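Uncharacterized HTH-type transcriptional regulator YydK (Bacillus subtilis subsp. subtilis, PDB 3BWG) probably binds DNA as a GntR-family transcription factor, joining a winged helix-turn-helix domain to a UTRA domain. Local coordinates at residues V69-L81 against Y223-N235. Numbering follows the deposited sequence.
Sequences VRKHKRKGYISLL and YNYEQSQFVVQAN. With EDO (1,2-ethanediol), chain I.
Ile-78 runs alongside the Phe-230 ring, with CB of Ile-78 3.7 Å from CD1 of Phe-230; CD1 of Ile-78 reaches on to CB of Ser-228, and Leu-137 of strand 135-145 also packs on Ile-78. On the other face of the strand pair, CG1 of Val-231 meets CB of Tyr-77 and makes a CH-pi contact over the face of the His-72 ring, 3.9 Å from the centroid. The backbones pair in parallel register, a small worked example of two distant segments joined by main-chain bonds: Ile-78 N donates to Gln-229 O, Ile-78 O accepts from Val-231 N, and Leu-80 N gives Val-231 O a nearly straight bond (2.9 Å, 173°). This short two-stranded parallel sheet ties the chain running from hairpin strand 66-69 of the winged helix-turn-helix toward strand 95-105 of the UTRA fold to the C-terminal strand, which also pairs antiparallel with a strand of the second subunit, so the sheet runs on across the interface. Farther along, the Gln-233 chain, extended beyond CG, brings OE1 to the edge of the His-72 ring and to the backbone N of His-72 (2.9 Å), while NE2 of Gln-233 donates a hydrogen bond to Gly-57 O. The Gln-233 amide also stacks on the Arg-70 guanidinium, their planes 17° apart. Bent at chi2 (56°), Arg-70 directs NE to Asn-235 OD1 at 3.2 Å, in the guanidinium plane, and NH1 to a salt bridge with Asp-177 of the second subunit. A leucine here would probably leave that aspartate without its charged mate and Asn-235 OD1 without its donor.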
ATOM      1  N   VAL B  69      -8.368  15.580  -8.685  1.00 35.59           N
ATOM      2  CA  VAL B  69      -7.009  15.179  -8.342  1.00 34.40           C
ATOM      3  C   VAL B  69      -7.122  14.121  -7.222  1.00 34.52           C
ATOM      4  O   VAL B  69      -7.875  14.307  -6.269  1.00 31.84           O
ATOM      5  CB  VAL B  69      -6.132  16.423  -7.920  1.00 35.79           C
ATOM      6  CG1 VAL B  69      -4.721  16.014  -7.475  1.00 34.33           C
ATOM      7  CG2 VAL B  69      -6.006  17.441  -9.087  1.00 37.00           C
ATOM      8  N   ARG B  70      -6.366  13.037  -7.366  1.00 34.44           N
ATOM      9  CA  ARG B  70      -6.380  11.892  -6.488  1.00 36.10           C
ATOM     10  C   ARG B  70      -5.134  11.878  -5.602  1.00 38.63           C
ATOM     11  O   ARG B  70      -5.201  11.449  -4.440  1.00 40.58           O
ATOM     12  CB  ARG B  70      -6.462  10.591  -7.341  1.00 36.08           C
ATOM     13  CG  ARG B  70      -6.247   9.228  -6.595  1.00 35.84           C
ATOM     14  CD  ARG B  70      -7.190   8.996  -5.432  1.00 33.56           C
ATOM     15  NE  ARG B  70      -6.804   7.835  -4.586  1.00 32.51           N
ATOM     16  CZ  ARG B  70      -6.090   7.892  -3.447  1.00 29.94           C
ATOM     17  NH1 ARG B  70      -5.642   9.038  -2.985  1.00 29.48           N
ATOM     18  NH2 ARG B  70      -5.842   6.781  -2.746  1.00 30.36           N
ATOM     19  N   LYS B  71      -4.013  12.353  -6.155  1.00 41.04           N
ATOM     20  CA  LYS B  71      -2.720  12.287  -5.516  1.00 42.62           C
ATOM     21  C   LYS B  71      -2.856  12.773  -4.096  1.00 41.93           C
ATOM     22  O   LYS B  71      -3.440  13.837  -3.818  1.00 41.96           O
ATOM     23  CB  LYS B  71      -1.678  13.109  -6.277  1.00 43.67           C
ATOM     24  CG  LYS B  71      -1.516  14.547  -5.788  1.00 47.20           C
ATOM     25  CD  LYS B  71      -1.071  15.560  -6.868  1.00 47.62           C
ATOM     26  CE  LYS B  71       0.440  15.634  -7.044  1.00 49.74           C
ATOM     27  NZ  LYS B  71       1.015  16.350  -5.890  1.00 51.06           N
ATOM     28  N   HIS B  72      -2.319  11.972  -3.197  1.00 41.49           N
ATOM     29  CA  HIS B  72      -2.368  12.234  -1.769  1.00 41.27           C
ATOM     30  C   HIS B  72      -1.853  13.647  -1.404  1.00 40.71           C
ATOM     31  O   HIS B  72      -1.007  14.252  -2.126  1.00 40.18           O
ATOM     32  CB  HIS B  72      -1.559  11.147  -1.058  1.00 42.06           C
ATOM     33  CG  HIS B  72      -0.087  11.196  -1.362  1.00 41.50           C
ATOM     34  ND1 HIS B  72       0.780  12.041  -0.699  1.00 40.46           N
ATOM     35  CD2 HIS B  72       0.667  10.491  -2.243  1.00 40.02           C
ATOM     36  CE1 HIS B  72       2.004  11.867  -1.176  1.00 40.70           C
ATOM     37  NE2 HIS B  72       1.960  10.920  -2.101  1.00 40.12           N
ATOM     38  N   LYS B  73      -2.385  14.195  -0.309  1.00 40.25           N
ATOM     39  CA  LYS B  73      -1.831  15.426   0.279  1.00 39.20           C
ATOM     40  C   LYS B  73      -0.503  15.106   0.981  1.00 37.79           C
ATOM     41  O   LYS B  73      -0.119  13.929   1.053  1.00 39.68           O
ATOM     42  CB  LYS B  73      -2.832  16.010   1.249  1.00 40.75           C
ATOM     43  CG  LYS B  73      -4.032  16.624   0.523  1.00 41.72           C
ATOM     44  CD  LYS B  73      -5.306  16.598   1.360  1.00 41.41           C
ATOM     45  CE  LYS B  73      -5.256  17.631   2.456  1.00 41.82           C
ATOM     46  NZ  LYS B  73      -6.617  17.892   3.002  1.00 41.65           N
ATOM     47  N   ARG B  74       0.190  16.134   1.481  1.00 36.16           N
ATOM     48  CA  ARG B  74       1.491  16.010   2.189  1.00 33.04           C
ATOM     49  C   ARG B  74       2.631  15.691   1.225  1.00 33.32           C
ATOM     50  O   ARG B  74       2.415  15.092   0.183  1.00 33.85           O
ATOM     51  CB  ARG B  74       1.469  14.952   3.286  1.00 32.98           C
ATOM     52  CG  ARG B  74       0.318  15.039   4.278  1.00 31.76           C
ATOM     53  CD  ARG B  74       0.452  13.983   5.364  1.00 30.16           C
ATOM     54  NE  ARG B  74      -0.767  13.952   6.139  1.00 27.84           N
ATOM     55  CZ  ARG B  74      -0.905  13.406   7.340  1.00 28.56           C
ATOM     56  NH1 ARG B  74       0.111  12.795   7.953  1.00 25.59           N
ATOM     57  NH2 ARG B  74      -2.100  13.457   7.921  1.00 27.54           N
ATOM     58  N   LYS B  75       3.840  16.057   1.629  1.00 31.82           N
ATOM     59  CA  LYS B  75       5.030  16.032   0.795  1.00 32.49           C
ATOM     60  C   LYS B  75       6.073  15.255   1.583  1.00 30.68           C
ATOM     61  O   LYS B  75       5.997  15.183   2.826  1.00 30.96           O
ATOM     62  CB  LYS B  75       5.509  17.479   0.535  1.00 33.94           C
ATOM     63  CG  LYS B  75       5.198  18.016  -0.835  1.00 36.31           C
ATOM     64  CD  LYS B  75       4.800  19.507  -0.954  1.00 34.88           C
ATOM     65  CE  LYS B  75       5.489  20.490  -0.047  1.00 35.03           C
ATOM     66  NZ  LYS B  75       5.610  21.828  -0.780  1.00 34.52           N
ATOM     67  N   GLY B  76       7.046  14.673   0.898  1.00 29.12           N
ATOM     68  CA  GLY B  76       8.233  14.150   1.596  1.00 28.61           C
ATOM     69  C   GLY B  76       8.072  12.765   2.144  1.00 29.89           C
ATOM     70  O   GLY B  76       8.918  12.304   2.916  1.00 30.79           O
ATOM     71  N   TYR B  77       6.966  12.118   1.775  1.00 28.64           N
ATOM     72  CA  TYR B  77       6.707  10.685   2.069  1.00 29.62           C
ATOM     73  C   TYR B  77       7.223   9.789   0.917  1.00 29.95           C
ATOM     74  O   TYR B  77       7.053  10.100  -0.268  1.00 27.99           O
ATOM     75  CB  TYR B  77       5.198  10.430   2.287  1.00 28.56           C
ATOM     76  CG  TYR B  77       4.634  10.950   3.600  1.00 29.40           C
ATOM     77  CD1 TYR B  77       4.593  10.132   4.726  1.00 29.19           C
ATOM     78  CD2 TYR B  77       4.125  12.243   3.716  1.00 28.50           C
ATOM     79  CE1 TYR B  77       4.072  10.552   5.931  1.00 28.18           C
ATOM     80  CE2 TYR B  77       3.588  12.678   4.949  1.00 28.83           C
ATOM     81  CZ  TYR B  77       3.575  11.827   6.036  1.00 28.10           C
ATOM     82  OH  TYR B  77       3.061  12.212   7.250  1.00 29.69           O
ATOM     83  N   ILE B  78       7.883   8.690   1.280  1.00 29.47           N
ATOM     84  CA  ILE B  78       8.344   7.707   0.290  1.00 27.64           C
ATOM     85  C   ILE B  78       7.160   6.787  -0.016  1.00 26.98           C
ATOM     86  O   ILE B  78       6.450   6.293   0.887  1.00 25.84           O
ATOM     87  CB  ILE B  78       9.531   6.830   0.790  1.00 27.55           C
ATOM     88  CG1 ILE B  78      10.749   7.691   1.190  1.00 28.86           C
ATOM     89  CG2 ILE B  78       9.900   5.726  -0.258  1.00 27.59           C
ATOM     90  CD1 ILE B  78      11.480   7.100   2.400  1.00 29.80           C
ATOM     91  N   SER B  79       6.936   6.603  -1.301  1.00 26.00           N
ATOM     92  CA  SER B  79       5.931   5.698  -1.773  1.00 27.54           C
ATOM     93  C   SER B  79       6.281   4.255  -1.360  1.00 26.85           C
ATOM     94  O   SER B  79       7.281   3.676  -1.774  1.00 28.00           O
ATOM     95  CB  SER B  79       5.786   5.851  -3.285  1.00 27.45           C
ATOM     96  OG  SER B  79       4.915   4.826  -3.724  1.00 32.17           O
ATOM     97  N   LEU B  80       5.485   3.696  -0.475  1.00 26.57           N
ATOM     98  CA  LEU B  80       5.791   2.367   0.027  1.00 27.60           C
ATOM     99  C   LEU B  80       5.790   1.339  -1.113  1.00 28.29           C
ATOM    100  O   LEU B  80       6.668   0.470  -1.173  1.00 28.62           O
ATOM    101  CB  LEU B  80       4.789   2.002   1.115  1.00 28.81           C
ATOM    102  CG  LEU B  80       4.927   0.660   1.832  1.00 30.31           C
ATOM    103  CD1 LEU B  80       6.145   0.570   2.727  1.00 29.03           C
ATOM    104  CD2 LEU B  80       3.656   0.449   2.598  1.00 31.57           C
ATOM    105  N   LEU B  81       4.828   1.456  -2.035  1.00 29.05           N
ATOM    106  CA  LEU B  81       4.731   0.577  -3.193  1.00 31.77           C
ATOM    107  C   LEU B  81       5.455   1.196  -4.398  1.00 34.63           C
ATOM    108  O   LEU B  81       5.174   2.328  -4.772  1.00 34.28           O
ATOM    109  CB  LEU B  81       3.237   0.260  -3.527  1.00 32.77           C
ATOM    110  CG  LEU B  81       2.388  -0.340  -2.363  1.00 35.03           C
ATOM    111  CD1 LEU B  81       0.946  -0.656  -2.772  1.00 32.83           C
ATOM    112  CD2 LEU B  81       3.025  -1.610  -1.755  1.00 33.86           C
ATOM    113  N   TYR B 223      14.892   0.517   7.843  1.00 36.40           N
ATOM    114  CA  TYR B 223      14.980   1.943   7.625  1.00 37.01           C
ATOM    115  C   TYR B 223      15.372   2.759   8.864  1.00 38.62           C
ATOM    116  O   TYR B 223      15.071   2.377  10.014  1.00 39.71           O
ATOM    117  CB  TYR B 223      13.654   2.453   7.037  1.00 38.25           C
ATOM    118  CG  TYR B 223      13.339   1.887   5.651  1.00 37.89           C
ATOM    119  CD1 TYR B 223      13.762   2.557   4.514  1.00 36.56           C
ATOM    120  CD2 TYR B 223      12.611   0.694   5.489  1.00 37.50           C
ATOM    121  CE1 TYR B 223      13.497   2.042   3.220  1.00 38.14           C
ATOM    122  CE2 TYR B 223      12.321   0.165   4.197  1.00 36.40           C
ATOM    123  CZ  TYR B 223      12.759   0.874   3.069  1.00 38.75           C
ATOM    124  OH  TYR B 223      12.525   0.421   1.780  1.00 39.69           O
ATOM    125  N   ASN B 224      16.015   3.897   8.616  1.00 36.13           N
ATOM    126  CA  ASN B 224      16.248   4.906   9.638  1.00 36.98           C
ATOM    127  C   ASN B 224      14.943   5.641   9.988  1.00 37.25           C
ATOM    128  O   ASN B 224      14.428   6.423   9.168  1.00 38.76           O
ATOM    129  CB  ASN B 224      17.327   5.865   9.092  1.00 35.82           C
ATOM    130  CG  ASN B 224      17.677   6.985  10.022  1.00 36.53           C
ATOM    131  OD1 ASN B 224      16.895   7.379  10.907  1.00 37.16           O
ATOM    132  ND2 ASN B 224      18.866   7.543   9.815  1.00 33.75           N
ATOM    133  N   TYR B 225      14.407   5.396  11.194  1.00 36.90           N
ATOM    134  CA  TYR B 225      13.147   5.994  11.635  1.00 37.65           C
ATOM    135  C   TYR B 225      13.136   7.531  11.639  1.00 37.82           C
ATOM    136  O   TYR B 225      12.070   8.146  11.578  1.00 38.54           O
ATOM    137  CB  TYR B 225      12.719   5.439  13.018  1.00 39.21           C
ATOM    138  CG  TYR B 225      13.389   6.085  14.202  1.00 39.64           C
ATOM    139  CD1 TYR B 225      12.718   7.020  14.970  1.00 40.11           C
ATOM    140  CD2 TYR B 225      14.698   5.760  14.547  1.00 40.80           C
ATOM    141  CE1 TYR B 225      13.330   7.638  16.076  1.00 40.76           C
ATOM    142  CE2 TYR B 225      15.347   6.374  15.646  1.00 41.40           C
ATOM    143  CZ  TYR B 225      14.641   7.296  16.402  1.00 40.97           C
ATOM    144  OH  TYR B 225      15.229   7.875  17.481  1.00 41.93           O
ATOM    145  N   GLU B 226      14.311   8.145  11.677  1.00 37.15           N
ATOM    146  CA  GLU B 226      14.390   9.609  11.674  1.00 38.95           C
ATOM    147  C   GLU B 226      14.444  10.219  10.285  1.00 37.33           C
ATOM    148  O   GLU B 226      14.417  11.434  10.169  1.00 39.06           O
ATOM    149  CB  GLU B 226      15.646  10.134  12.416  1.00 38.88           C
ATOM    150  CG  GLU B 226      15.989   9.494  13.695  1.00 39.79           C
ATOM    151  CD  GLU B 226      17.026  10.337  14.465  1.00 41.38           C
ATOM    152  OE1 GLU B 226      18.160  10.562  13.953  1.00 40.75           O
ATOM    153  OE2 GLU B 226      16.662  10.803  15.564  1.00 43.46           O
ATOM    154  N   GLN B 227      14.594   9.400   9.245  1.00 37.03           N
ATOM    155  CA  GLN B 227      14.862   9.938   7.893  1.00 35.64           C
ATOM    156  C   GLN B 227      13.868   9.369   6.852  1.00 35.38           C
ATOM    157  O   GLN B 227      14.057   9.530   5.637  1.00 36.89           O
ATOM    158  CB  GLN B 227      16.302   9.654   7.443  1.00 34.80           C
ATOM    159  CG  GLN B 227      17.424  10.173   8.347  1.00 33.59           C
ATOM    160  CD  GLN B 227      17.537  11.682   8.307  1.00 34.79           C
ATOM    161  OE1 GLN B 227      17.128  12.300   7.345  1.00 34.72           O
ATOM    162  NE2 GLN B 227      18.072  12.282   9.374  1.00 36.16           N
ATOM    163  N   SER B 228      12.820   8.718   7.327  1.00 34.41           N
ATOM    164  CA  SER B 228      11.868   8.042   6.401  1.00 36.37           C
ATOM    165  C   SER B 228      10.464   7.955   6.985  1.00 35.60           C
ATOM    166  O   SER B 228      10.280   7.921   8.209  1.00 36.48           O
ATOM    167  CB  SER B 228      12.405   6.670   6.027  1.00 34.69           C
ATOM    168  OG  SER B 228      12.440   5.876   7.181  1.00 35.50           O
ATOM    169  N   GLN B 229       9.477   8.035   6.107  1.00 35.18           N
ATOM    170  CA  GLN B 229       8.083   7.846   6.460  1.00 34.27           C
ATOM    171  C   GLN B 229       7.460   7.616   5.135  1.00 34.77           C
ATOM    172  O   GLN B 229       7.976   8.144   4.145  1.00 32.22           O
ATOM    173  CB  GLN B 229       7.446   9.073   7.090  1.00 34.77           C
ATOM    174  CG  GLN B 229       7.813  10.415   6.450  1.00 35.76           C
ATOM    175  CD  GLN B 229       9.095  10.964   7.010  1.00 37.98           C
ATOM    176  OE1 GLN B 229       9.285  10.955   8.225  1.00 41.34           O
ATOM    177  NE2 GLN B 229       9.980  11.441   6.154  1.00 37.28           N
ATOM    178  N   PHE B 230       6.347   6.863   5.123  1.00 33.14           N
ATOM    179  CA  PHE B 230       5.806   6.235   3.896  1.00 34.25           C
ATOM    180  C   PHE B 230       4.348   6.542   3.632  1.00 32.39           C
ATOM    181  O   PHE B 230       3.581   6.725   4.552  1.00 34.69           O
ATOM    182  CB  PHE B 230       6.019   4.704   3.910  1.00 33.63           C
ATOM    183  CG  PHE B 230       7.455   4.326   4.131  1.00 34.49           C
ATOM    184  CD1 PHE B 230       8.319   4.152   3.046  1.00 34.80           C
ATOM    185  CD2 PHE B 230       7.947   4.171   5.418  1.00 35.48           C
ATOM    186  CE1 PHE B 230       9.668   3.888   3.231  1.00 34.62           C
ATOM    187  CE2 PHE B 230       9.309   3.871   5.622  1.00 37.79           C
ATOM    188  CZ  PHE B 230      10.167   3.749   4.488  1.00 37.19           C
ATOM    189  N   VAL B 231       3.999   6.640   2.363  1.00 32.30           N
ATOM    190  CA  VAL B 231       2.633   6.755   1.975  1.00 31.45           C
ATOM    191  C   VAL B 231       2.219   5.577   1.068  1.00 34.14           C
ATOM    192  O   VAL B 231       3.029   4.980   0.326  1.00 33.41           O
ATOM    193  CB  VAL B 231       2.300   8.155   1.340  1.00 30.90           C
ATOM    194  CG1 VAL B 231       3.170   8.480   0.054  1.00 32.85           C
ATOM    195  CG2 VAL B 231       0.826   8.246   1.039  1.00 29.13           C
ATOM    196  N   VAL B 232       0.933   5.238   1.171  1.00 35.51           N
ATOM    197  CA  VAL B 232       0.302   4.306   0.286  1.00 36.42           C
ATOM    198  C   VAL B 232      -1.124   4.756   0.016  1.00 36.41           C
ATOM    199  O   VAL B 232      -1.852   5.225   0.932  1.00 33.68           O
ATOM    200  CB  VAL B 232       0.445   2.838   0.777  1.00 36.98           C
ATOM    201  CG1 VAL B 232       0.220   2.747   2.201  1.00 37.22           C
ATOM    202  CG2 VAL B 232      -0.413   1.851  -0.076  1.00 37.55           C
ATOM    203  N   GLN B 233      -1.466   4.683  -1.272  1.00 37.01           N
ATOM    204  CA  GLN B 233      -2.772   5.052  -1.768  1.00 39.96           C
ATOM    205  C   GLN B 233      -3.489   3.741  -2.010  1.00 41.48           C
ATOM    206  O   GLN B 233      -2.945   2.846  -2.665  1.00 42.10           O
ATOM    207  CB  GLN B 233      -2.685   5.864  -3.060  1.00 40.17           C
ATOM    208  CG  GLN B 233      -2.003   7.211  -2.926  1.00 40.52           C
ATOM    209  CD  GLN B 233      -2.080   8.112  -4.197  1.00 41.66           C
ATOM    210  OE1 GLN B 233      -1.683   9.273  -4.138  1.00 42.54           O
ATOM    211  NE2 GLN B 233      -2.605   7.586  -5.319  1.00 41.42           N
ATOM    212  N   ALA B 234      -4.689   3.618  -1.458  1.00 41.88           N
ATOM    213  CA  ALA B 234      -5.501   2.425  -1.641  1.00 43.75           C
ATOM    214  C   ALA B 234      -6.786   2.800  -2.349  1.00 45.49           C
ATOM    215  O   ALA B 234      -7.430   3.796  -2.008  1.00 44.39           O
ATOM    216  CB  ALA B 234      -5.805   1.771  -0.278  1.00 43.18           C
ATOM    217  N   ASN B 235      -7.167   2.008  -3.344  1.00 49.45           N
ATOM    218  CA  ASN B 235      -8.403   2.277  -4.079  1.00 54.06           C
ATOM    219  C   ASN B 235      -9.397   1.124  -3.952  1.00 56.39           C
ATOM    220  O   ASN B 235      -9.876   0.851  -2.828  1.00 58.27           O
ATOM    221  CB  ASN B 235      -8.107   2.699  -5.543  1.00 55.20           C
ATOM    222  CG  ASN B 235      -7.243   4.006  -5.610  1.00 56.49           C
ATOM    223  OD1 ASN B 235      -7.743   5.088  -5.954  1.00 56.41           O
ATOM    224  ND2 ASN B 235      -5.953   3.893  -5.251  1.00 56.49           N
TER
HETATM  225  C1  EDO I 238      11.067   4.328   9.885  1.00 35.56           C
HETATM  226  O1  EDO I 238      10.639   4.714   8.614  1.00 33.21           O
HETATM  227  C2  EDO I 238      12.080   3.246   9.635  1.00 34.17           C
HETATM  228  O2  EDO I 238      12.452   2.824  10.914  1.00 30.00           O
HETATM  229  O   HOH W   1      10.267  10.500   3.822  1.00 42.69           O